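Local coordinates for protein amidohydrolase (Thermotoga maritima, PDB 3OOQ) that probably hydrolyses carbon-nitrogen bonds of cyclic amides, possibly as an allantoinase, and belongs to the amidohydrolase family with its TIM-barrel fold, at residues Gly58-His63 with Asp348-Ile353; Arg106-Gly111 with Val378-Val383; Val112-Ile117 with Asp358-Val363. All coordinates share one frame; numbering follows the deposited sequence.

Contact 1: Gly58-His63 with Asp348-Ile353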
loop_
_atom_site.group_PDB
_atom_site.type_symbol
_atom_site.label_atom_id
_atom_site.label_comp_id
_atom_site.label_asym_id
_atom_site.label_seq_id
_atom_site.Cartn_x
_atom_site.Cartn_y
_atom_site.Cartn_z
ATOM N N GLY F 58 -39.797 -16.536 -30.775
ATOM C CA GLY F 58 -38.802 -16.464 -29.695
ATOM C C GLY F 58 -38.685 -15.023 -29.215
ATOM O O GLY F 58 -38.756 -14.087 -30.026
ATOM N N PHE F 59 -38.501 -14.834 -27.907
ATOM C CA PHE F 59 -38.263 -13.489 -27.360
ATOM C C PHE F 59 -36.860 -13.010 -27.654
ATOM O O PHE F 59 -35.939 -13.809 -27.842
ATOM C CB PHE F 59 -38.547 -13.416 -25.860
ATOM C CG PHE F 59 -39.965 -13.764 -25.499
ATOM C CD1 PHE F 59 -41.028 -13.117 -26.114
ATOM C CD2 PHE F 59 -40.235 -14.730 -24.522
ATOM C CE1 PHE F 59 -42.347 -13.428 -25.783
ATOM C CE2 PHE F 59 -41.554 -15.051 -24.186
ATOM C CZ PHE F 59 -42.608 -14.393 -24.809
ATOM N N VAL F 60 -36.722 -11.689 -27.712
ATOM C CA VAL F 60 -35.512 -11.054 -28.179
ATOM C C VAL F 60 -35.121 -10.028 -27.131
ATOM O O VAL F 60 -35.848 -9.066 -26.895
ATOM C CB VAL F 60 -35.736 -10.367 -29.557
ATOM C CG1 VAL F 60 -34.462 -9.733 -30.070
ATOM C CG2 VAL F 60 -36.318 -11.361 -30.595
ATOM N N ASP F 61 -33.991 -10.247 -26.476
ATOM C CA ASP F 61 -33.526 -9.279 -25.496
ATOM C C ASP F 61 -32.490 -8.367 -26.115
ATOM O O ASP F 61 -31.394 -8.810 -26.479
ATOM C CB ASP F 61 -32.942 -9.958 -24.259
ATOM C CG ASP F 61 -32.871 -9.020 -23.074
ATOM O OD1 ASP F 61 -32.360 -7.895 -23.226
ATOM O OD2 ASP F 61 -33.338 -9.397 -21.984
ATOM N N ALA F 62 -32.838 -7.093 -26.230
ATOM C CA ALA F 62 -31.969 -6.144 -26.913
ATOM C C ALA F 62 -30.679 -5.737 -26.150
ATOM O O ALA F 62 -29.850 -5.040 -26.700
ATOM C CB ALA F 62 -32.759 -4.920 -27.311
ATOM N N HIS F 63 -30.491 -6.200 -24.913
ATOM C CA HIS F 63 -29.303 -5.801 -24.131
ATOM C C HIS F 63 -29.030 -6.825 -23.043
ATOM O O HIS F 63 -29.760 -6.895 -22.054
ATOM C CB HIS F 63 -29.497 -4.406 -23.518
ATOM C CG HIS F 63 -28.268 -3.846 -22.864
ATOM N ND1 HIS F 63 -27.743 -4.361 -21.693
ATOM C CD2 HIS F 63 -27.452 -2.824 -23.225
ATOM C CE1 HIS F 63 -26.674 -3.666 -21.349
ATOM N NE2 HIS F 63 -26.470 -2.734 -22.262
ATOM N N ASP F 348 -36.733 -7.741 -40.093
ATOM C CA ASP F 348 -36.964 -8.550 -41.294
ATOM C C ASP F 348 -36.687 -10.031 -41.008
ATOM O O ASP F 348 -37.063 -10.897 -41.797
ATOM C CB ASP F 348 -36.090 -8.065 -42.464
ATOM C CG ASP F 348 -34.597 -8.073 -42.115
ATOM O OD1 ASP F 348 -33.776 -8.493 -42.943
ATOM O OD2 ASP F 348 -34.241 -7.678 -40.987
ATOM N N ARG F 349 -36.044 -10.317 -39.877
ATOM C CA ARG F 349 -35.580 -11.674 -39.578
ATOM C C ARG F 349 -36.226 -12.342 -38.364
ATOM O O ARG F 349 -36.583 -13.527 -38.417
ATOM C CB ARG F 349 -34.060 -11.686 -39.438
ATOM C CG ARG F 349 -33.354 -11.624 -40.789
ATOM C CD ARG F 349 -31.877 -11.826 -40.605
ATOM N NE ARG F 349 -31.580 -13.179 -40.132
ATOM C CZ ARG F 349 -30.351 -13.662 -39.991
ATOM N NH1 ARG F 349 -29.300 -12.904 -40.298
ATOM N NH2 ARG F 349 -30.174 -14.904 -39.552
ATOM N N ILE F 350 -36.373 -11.590 -37.282
ATOM C CA ILE F 350 -36.807 -12.158 -36.009
ATOM C C ILE F 350 -37.861 -11.296 -35.328
ATOM O O ILE F 350 -38.122 -10.179 -35.759
ATOM C CB ILE F 350 -35.614 -12.329 -35.024
ATOM C CG1 ILE F 350 -34.902 -10.983 -34.831
ATOM C CG2 ILE F 350 -34.643 -13.392 -35.518
ATOM C CD1 ILE F 350 -33.784 -11.009 -33.781
ATOM N N GLY F 351 -38.460 -11.835 -34.271
ATOM C CA GLY F 351 -39.397 -11.093 -33.432
ATOM C C GLY F 351 -40.871 -11.077 -33.833
ATOM O O GLY F 351 -41.647 -10.317 -33.248
ATOM N N SER F 352 -41.255 -11.890 -34.828
ATOM C CA SER F 352 -42.666 -12.046 -35.235
ATOM C C SER F 352 -42.907 -13.349 -35.984
ATOM O O SER F 352 -41.963 -13.955 -36.523
ATOM C CB SER F 352 -43.142 -10.863 -36.104
ATOM O OG SER F 352 -42.486 -10.834 -37.374
ATOM N N ILE F 353 -44.163 -13.784 -36.019
ATOM C CA ILE F 353 -44.513 -14.932 -36.842
ATOM C C ILE F 353 -45.114 -14.438 -38.149
ATOM O O ILE F 353 -46.341 -14.354 -38.306
ATOM C CB ILE F 353 -45.450 -15.947 -36.145
ATOM C CG1 ILE F 353 -44.935 -16.288 -34.738
ATOM C CG2 ILE F 353 -45.575 -17.209 -37.012
ATOM C CD1 ILE F 353 -45.719 -17.374 -34.012
HETATM O O HOH W 1 -37.793 -14.078 -32.509
#
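Strand 54-64 leads into the barrel of this amidohydrolase, and Val60 on it packs against Ile350 and Gly351 in the loop that precedes strand 361-364. A little further along come His63 and His65, which fit the HxH motif that in metal-dependent relatives supplies metal ligands. The apolar touch is made by a single methyl meeting a fork: Ile350 CD1 lies 4.0 Å from Val60 CG1 and 4.1 Å from Val60 CG2. To get there Ile350 places CG1 between its backbone N and carbonyl carbon (chi1 56°) and then runs on extended to CD1. Val60 CG2 also rests on the backbone, 4.2 Å from Gly351 CA, where a positive phi of 87° turns the loop. Pro340 and Ala341 of helix 338-343 pack on Val60 and Ile350 respectively. No direct hydrogen bond joins the two segments. A water bridges them instead, giving a proton to Gly58 O at 2.7 Å and accepting from Gly351 N at 2.9 Å, which satisfies two polar backbone atoms in a buried place. Beyond Val60 the chain turns a corner, and Asp61 pins it with an Asx turn while its OD2 is bonded to Cys305 N. In that turn His63 N donates to the anti lone pair of Asp61 OD1 at 3.0 Å, with an angle of 165° at the hydrogen.

Contact 2: Arg106-Gly111 with Val378-Val383; sequences RALAGG and VYIDGV
The flat group that meets the partner segment here is the backbone carbonyl of Leu108, with Val378 CG2 off one side of its plane and beyond the oxygen, 3.5 Å from Leu108 O, and Gly111 N off the other side, donating to that oxygen at 2.8 Å. That N-H belongs to the Schellman motif ending helix 103-108, in which Val112 N also reaches back to Ala107 O and Gly111, with positive phi, serves as the C-prime residue. The ring of Tyr379 takes no part: its CB points away from the helix, and the ring meets Phe9 edge to face.

The rest of the touch belongs to one methyl. Leu108 CD2 lies 4.0 Å from Val378 CG1 and 3.9 Å from Ile380 CD1, and the leucine crosses each of the two side chains at about a right angle. Val378 meets Leu108 twice: CG1, anti to the backbone N (chi1 -178°), touches the side chain, and CG2 the carbonyl oxygen. Ile380 comes in with an extended arm that ends in CD1. Just past it a type I' turn closes the hairpin to strand 383-387, and Val383 N bonds to Ile380 O at 3.0 Å.

With no hydrogen bond across the segments, helix end and strand are held by van der Waals packing and burial, and the oxygen that Val378 CG2 touches already has a donor.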
loop_
_atom_site.group_PDB
_atom_site.type_symbol
_atom_site.label_atom_id
_atom_site.label_comp_id
_atom_site.label_asym_id
_atom_site.label_seq_id
_atom_site.Cartn_x
_atom_site.Cartn_y
_atom_site.Cartn_z
ATOM N N ARG F 106 -31.471 -22.270 -19.631
ATOM C CA ARG F 106 -32.493 -21.686 -18.773
ATOM C C ARG F 106 -33.241 -20.565 -19.496
ATOM O O ARG F 106 -34.447 -20.418 -19.311
ATOM C CB ARG F 106 -31.874 -21.180 -17.462
ATOM C CG ARG F 106 -31.396 -22.304 -16.537
ATOM C CD ARG F 106 -30.660 -21.752 -15.318
ATOM N NE ARG F 106 -30.265 -22.825 -14.402
ATOM C CZ ARG F 106 -29.031 -23.040 -13.936
ATOM N NH1 ARG F 106 -28.012 -22.243 -14.245
ATOM N NH2 ARG F 106 -28.826 -24.059 -13.118
ATOM N N ALA F 107 -32.541 -19.803 -20.338
ATOM C CA ALA F 107 -33.186 -18.737 -21.139
ATOM C C ALA F 107 -34.153 -19.305 -22.204
ATOM O O ALA F 107 -35.244 -18.769 -22.417
ATOM C CB ALA F 107 -32.149 -17.852 -21.784
ATOM N N LEU F 108 -33.732 -20.390 -22.852
ATOM C CA LEU F 108 -34.593 -21.152 -23.756
ATOM C C LEU F 108 -35.838 -21.676 -23.026
ATOM O O LEU F 108 -36.946 -21.562 -23.543
ATOM C CB LEU F 108 -33.800 -22.287 -24.422
ATOM C CG LEU F 108 -32.688 -21.881 -25.414
ATOM C CD1 LEU F 108 -31.766 -23.065 -25.742
ATOM C CD2 LEU F 108 -33.264 -21.287 -26.712
ATOM N N ALA F 109 -35.663 -22.223 -21.826
ATOM C CA ALA F 109 -36.783 -22.638 -20.991
ATOM C C ALA F 109 -37.715 -21.473 -20.584
ATOM O O ALA F 109 -38.813 -21.708 -20.072
ATOM C CB ALA F 109 -36.275 -23.426 -19.724
ATOM N N GLY F 110 -37.266 -20.232 -20.784
ATOM C CA GLY F 110 -38.125 -19.062 -20.607
ATOM C C GLY F 110 -38.558 -18.425 -21.921
ATOM O O GLY F 110 -39.174 -17.358 -21.940
ATOM N N GLY F 111 -38.204 -19.067 -23.024
ATOM C CA GLY F 111 -38.703 -18.678 -24.333
ATOM C C GLY F 111 -37.911 -17.612 -25.046
ATOM O O GLY F 111 -38.399 -17.042 -26.006
ATOM N N VAL F 378 -38.691 -25.444 -28.181
ATOM C CA VAL F 378 -38.154 -24.241 -28.825
ATOM C C VAL F 378 -37.448 -24.659 -30.100
ATOM O O VAL F 378 -36.654 -25.609 -30.093
ATOM C CB VAL F 378 -37.142 -23.465 -27.925
ATOM C CG1 VAL F 378 -36.646 -22.164 -28.634
ATOM C CG2 VAL F 378 -37.762 -23.124 -26.574
ATOM N N TYR F 379 -37.761 -23.952 -31.184
ATOM C CA TYR F 379 -37.091 -24.119 -32.454
ATOM C C TYR F 379 -36.382 -22.816 -32.734
ATOM O O TYR F 379 -36.889 -21.749 -32.383
ATOM C CB TYR F 379 -38.105 -24.391 -33.572
ATOM C CG TYR F 379 -38.888 -25.688 -33.406
ATOM C CD1 TYR F 379 -39.990 -25.758 -32.545
ATOM C CD2 TYR F 379 -38.535 -26.837 -34.115
ATOM C CE1 TYR F 379 -40.715 -26.940 -32.387
ATOM C CE2 TYR F 379 -39.263 -28.037 -33.968
ATOM C CZ TYR F 379 -40.349 -28.067 -33.105
ATOM O OH TYR F 379 -41.076 -29.215 -32.953
ATOM N N ILE F 380 -35.204 -22.915 -33.338
ATOM C CA ILE F 380 -34.442 -21.756 -33.808
ATOM C C ILE F 380 -34.006 -22.117 -35.223
ATOM O O ILE F 380 -33.463 -23.200 -35.439
ATOM C CB ILE F 380 -33.210 -21.475 -32.904
ATOM C CG1 ILE F 380 -33.676 -20.952 -31.534
ATOM C CG2 ILE F 380 -32.250 -20.477 -33.579
ATOM C CD1 ILE F 380 -32.559 -20.631 -30.532
ATOM N N ASP F 381 -34.271 -21.245 -36.190
ATOM C CA ASP F 381 -34.056 -21.594 -37.611
ATOM C C ASP F 381 -34.707 -22.943 -37.966
ATOM O O ASP F 381 -34.148 -23.742 -38.726
ATOM C CB ASP F 381 -32.557 -21.626 -37.947
ATOM C CG ASP F 381 -31.872 -20.312 -37.667
ATOM O OD1 ASP F 381 -32.491 -19.234 -37.851
ATOM O OD2 ASP F 381 -30.696 -20.347 -37.277
ATOM N N GLY F 382 -35.884 -23.182 -37.397
ATOM C CA GLY F 382 -36.679 -24.362 -37.702
ATOM C C GLY F 382 -36.119 -25.667 -37.157
ATOM O O GLY F 382 -36.572 -26.738 -37.546
ATOM N N VAL F 383 -35.141 -25.563 -36.258
ATOM C CA VAL F 383 -34.483 -26.715 -35.644
ATOM C C VAL F 383 -34.805 -26.708 -34.155
ATOM O O VAL F 383 -34.644 -25.684 -33.472
ATOM C CB VAL F 383 -32.938 -26.685 -35.873
ATOM C CG1 VAL F 383 -32.240 -27.833 -35.130
ATOM C CG2 VAL F 383 -32.603 -26.732 -37.368
#

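Contact 3: Val112-Ile117 with Asp358-Val363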
loop_
_atom_site.group_PDB
_atom_site.type_symbol
_atom_site.label_atom_id
_atom_site.label_comp_id
_atom_site.label_asym_id
_atom_site.label_seq_id
_atom_site.Cartn_x
_atom_site.Cartn_y
_atom_site.Cartn_z
ATOM N N VAL F 112 -36.684 -17.350 -24.587
ATOM C CA VAL F 112 -35.795 -16.378 -25.218
ATOM C C VAL F 112 -34.851 -17.059 -26.207
ATOM O O VAL F 112 -34.147 -18.018 -25.862
ATOM C CB VAL F 112 -34.955 -15.610 -24.157
ATOM C CG1 VAL F 112 -34.077 -14.557 -24.830
ATOM C CG2 VAL F 112 -35.877 -14.938 -23.144
ATOM N N THR F 113 -34.810 -16.558 -27.437
ATOM C CA THR F 113 -34.015 -17.220 -28.466
ATOM C C THR F 113 -32.865 -16.374 -29.007
ATOM O O THR F 113 -31.856 -16.917 -29.445
ATOM C CB THR F 113 -34.900 -17.679 -29.648
ATOM O OG1 THR F 113 -35.615 -16.549 -30.165
ATOM C CG2 THR F 113 -35.884 -18.747 -29.200
ATOM N N SER F 114 -33.018 -15.055 -28.987
ATOM C CA SER F 114 -32.003 -14.128 -29.525
ATOM C C SER F 114 -31.709 -13.006 -28.534
ATOM O O SER F 114 -32.608 -12.537 -27.842
ATOM C CB SER F 114 -32.479 -13.497 -30.851
ATOM O OG SER F 114 -32.635 -14.474 -31.875
ATOM N N VAL F 115 -30.456 -12.566 -28.484
ATOM C CA VAL F 115 -30.060 -11.459 -27.617
ATOM C C VAL F 115 -28.939 -10.671 -28.268
ATOM O O VAL F 115 -28.156 -11.208 -29.061
ATOM C CB VAL F 115 -29.549 -11.948 -26.201
ATOM C CG1 VAL F 115 -30.578 -12.842 -25.502
ATOM C CG2 VAL F 115 -28.246 -12.731 -26.343
HETATM N N MSE F 116 -28.856 -9.396 -27.937
HETATM C CA MSE F 116 -27.593 -8.712 -28.118
HETATM C C MSE F 116 -26.713 -8.871 -26.866
HETATM O O MSE F 116 -27.077 -8.452 -25.762
HETATM C CB MSE F 116 -27.730 -7.245 -28.496
HETATM C CG MSE F 116 -26.400 -6.779 -29.136
HETATM SE SE MSE F 116 -26.202 -4.964 -29.439
HETATM C CE MSE F 116 -26.604 -4.263 -27.642
ATOM N N ILE F 117 -25.568 -9.520 -27.057
ATOM C CA ILE F 117 -24.555 -9.580 -26.028
ATOM C C ILE F 117 -23.717 -8.321 -26.168
ATOM O O ILE F 117 -23.337 -7.923 -27.282
ATOM C CB ILE F 117 -23.685 -10.852 -26.126
ATOM C CG1 ILE F 117 -23.143 -11.034 -27.550
ATOM C CG2 ILE F 117 -24.494 -12.056 -25.641
ATOM C CD1 ILE F 117 -22.056 -12.104 -27.710
ATOM N N ASP F 358 -37.198 -15.763 -39.862
ATOM C CA ASP F 358 -36.576 -16.942 -39.260
ATOM C C ASP F 358 -37.576 -17.719 -38.382
ATOM O O ASP F 358 -38.342 -17.122 -37.625
ATOM C CB ASP F 358 -35.366 -16.534 -38.400
ATOM C CG ASP F 358 -34.206 -15.932 -39.218
ATOM O OD1 ASP F 358 -34.294 -15.844 -40.462
ATOM O OD2 ASP F 358 -33.180 -15.554 -38.596
ATOM N N ALA F 359 -37.535 -19.053 -38.466
ATOM C CA ALA F 359 -38.467 -19.900 -37.720
ATOM C C ALA F 359 -37.957 -20.135 -36.300
ATOM O O ALA F 359 -37.556 -21.250 -35.914
ATOM C CB ALA F 359 -38.709 -21.197 -38.444
ATOM N N ASP F 360 -37.951 -19.046 -35.539
ATOM C CA ASP F 360 -37.604 -19.092 -34.127
ATOM C C ASP F 360 -38.931 -19.068 -33.410
ATOM O O ASP F 360 -39.598 -18.025 -33.350
ATOM C CB ASP F 360 -36.735 -17.891 -33.753
ATOM C CG ASP F 360 -35.452 -17.819 -34.573
ATOM O OD1 ASP F 360 -35.135 -18.787 -35.316
ATOM O OD2 ASP F 360 -34.755 -16.779 -34.469
ATOM N N LEU F 361 -39.333 -20.242 -32.931
ATOM C CA LEU F 361 -40.695 -20.465 -32.446
ATOM C C LEU F 361 -40.693 -21.173 -31.103
ATOM O O LEU F 361 -39.874 -22.066 -30.849
ATOM C CB LEU F 361 -41.505 -21.283 -33.477
ATOM C CG LEU F 361 -41.660 -20.636 -34.869
ATOM C CD1 LEU F 361 -42.189 -21.617 -35.915
ATOM C CD2 LEU F 361 -42.537 -19.388 -34.809
ATOM N N VAL F 362 -41.611 -20.773 -30.234
ATOM C CA VAL F 362 -41.687 -21.400 -28.920
ATOM C C VAL F 362 -43.088 -21.927 -28.696
ATOM O O VAL F 362 -44.058 -21.186 -28.862
ATOM C CB VAL F 362 -41.333 -20.388 -27.793
ATOM C CG1 VAL F 362 -41.367 -21.076 -26.431
ATOM C CG2 VAL F 362 -39.953 -19.765 -28.045
ATOM N N VAL F 363 -43.178 -23.210 -28.335
ATOM C CA VAL F 363 -44.435 -23.845 -27.949
ATOM C C VAL F 363 -44.597 -23.707 -26.448
ATOM O O VAL F 363 -43.822 -24.269 -25.680
ATOM C CB VAL F 363 -44.502 -25.365 -28.343
ATOM C CG1 VAL F 363 -45.832 -25.976 -27.902
ATOM C CG2 VAL F 363 -44.282 -25.571 -29.849
HETATM O O HOH W 2 -35.368 -15.071 -32.299
#
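Thr113 lies against Asp360, its OG1 4.0 Å from Asp360 CB, where strand 112-117 of the TIM barrel passes the start of strand 361-364. Strand 54-64 pairs with both strands, and no backbone bond joins the two segments, which meet through side chains and a water. The threonine splits its work: OG1 sits between the backbone N and the carbonyl carbon (chi1 56°), against Asp360 CB and within bonding distance of the water, while CG2 points to Val362, 4.4 Å from Val362 CG2 in a loose touch. Val378 and Ile380 of strand 375-380 also pack on Thr113.

The polar heart of the contact is a buried water gripped at three points. It is 2.6 Å from Thr113 OG1 and 2.8 Å from Ser114 OG, and it gives a proton to Asp360 OD2. The carboxylate has further partners that fix it: OD1 accepts from Asp381 N in the neighbouring hairpin, and OD2 forms a salt bridge with Lys133, which probably favours the ionised form. Lys133 also pairs with Asp358, itself bridged to Arg349. Between the two aspartates Ala359 centres an inverse gamma turn, with a weak bond from Asp360 N to Asp358 O, and this kink brings the chain into the strand.

Ser114 OG and Asp360 OD2 are 4.1 Å apart, too far for a direct bond, and the water stands 2.8 Å from Asp360 OD2 to join them.

In the fold
After the N-terminal strands the chain lays down strand 54-64, then helix 103-108, then strand 112-117, and only after the long run of the barrel does it come back with 348-353, 358-363 and 378-383. Contact 1 closes a loop of 284 intervening residues and contact 2 one of 266. Contact 3, spanning 240, falls within the loop of contact 2, while contact 1 crosses both. Backbone bonds knit the three together: Phe59 N to Gly111 O joins contacts 1 and 2, Gly58 N to Asp360 O joins 1 and 3, and Tyr379 N to Leu361 O joins 2 and 3. Together they seat the returning loop and strands against strands 54-64 and 112-117 and the end of helix 103-108.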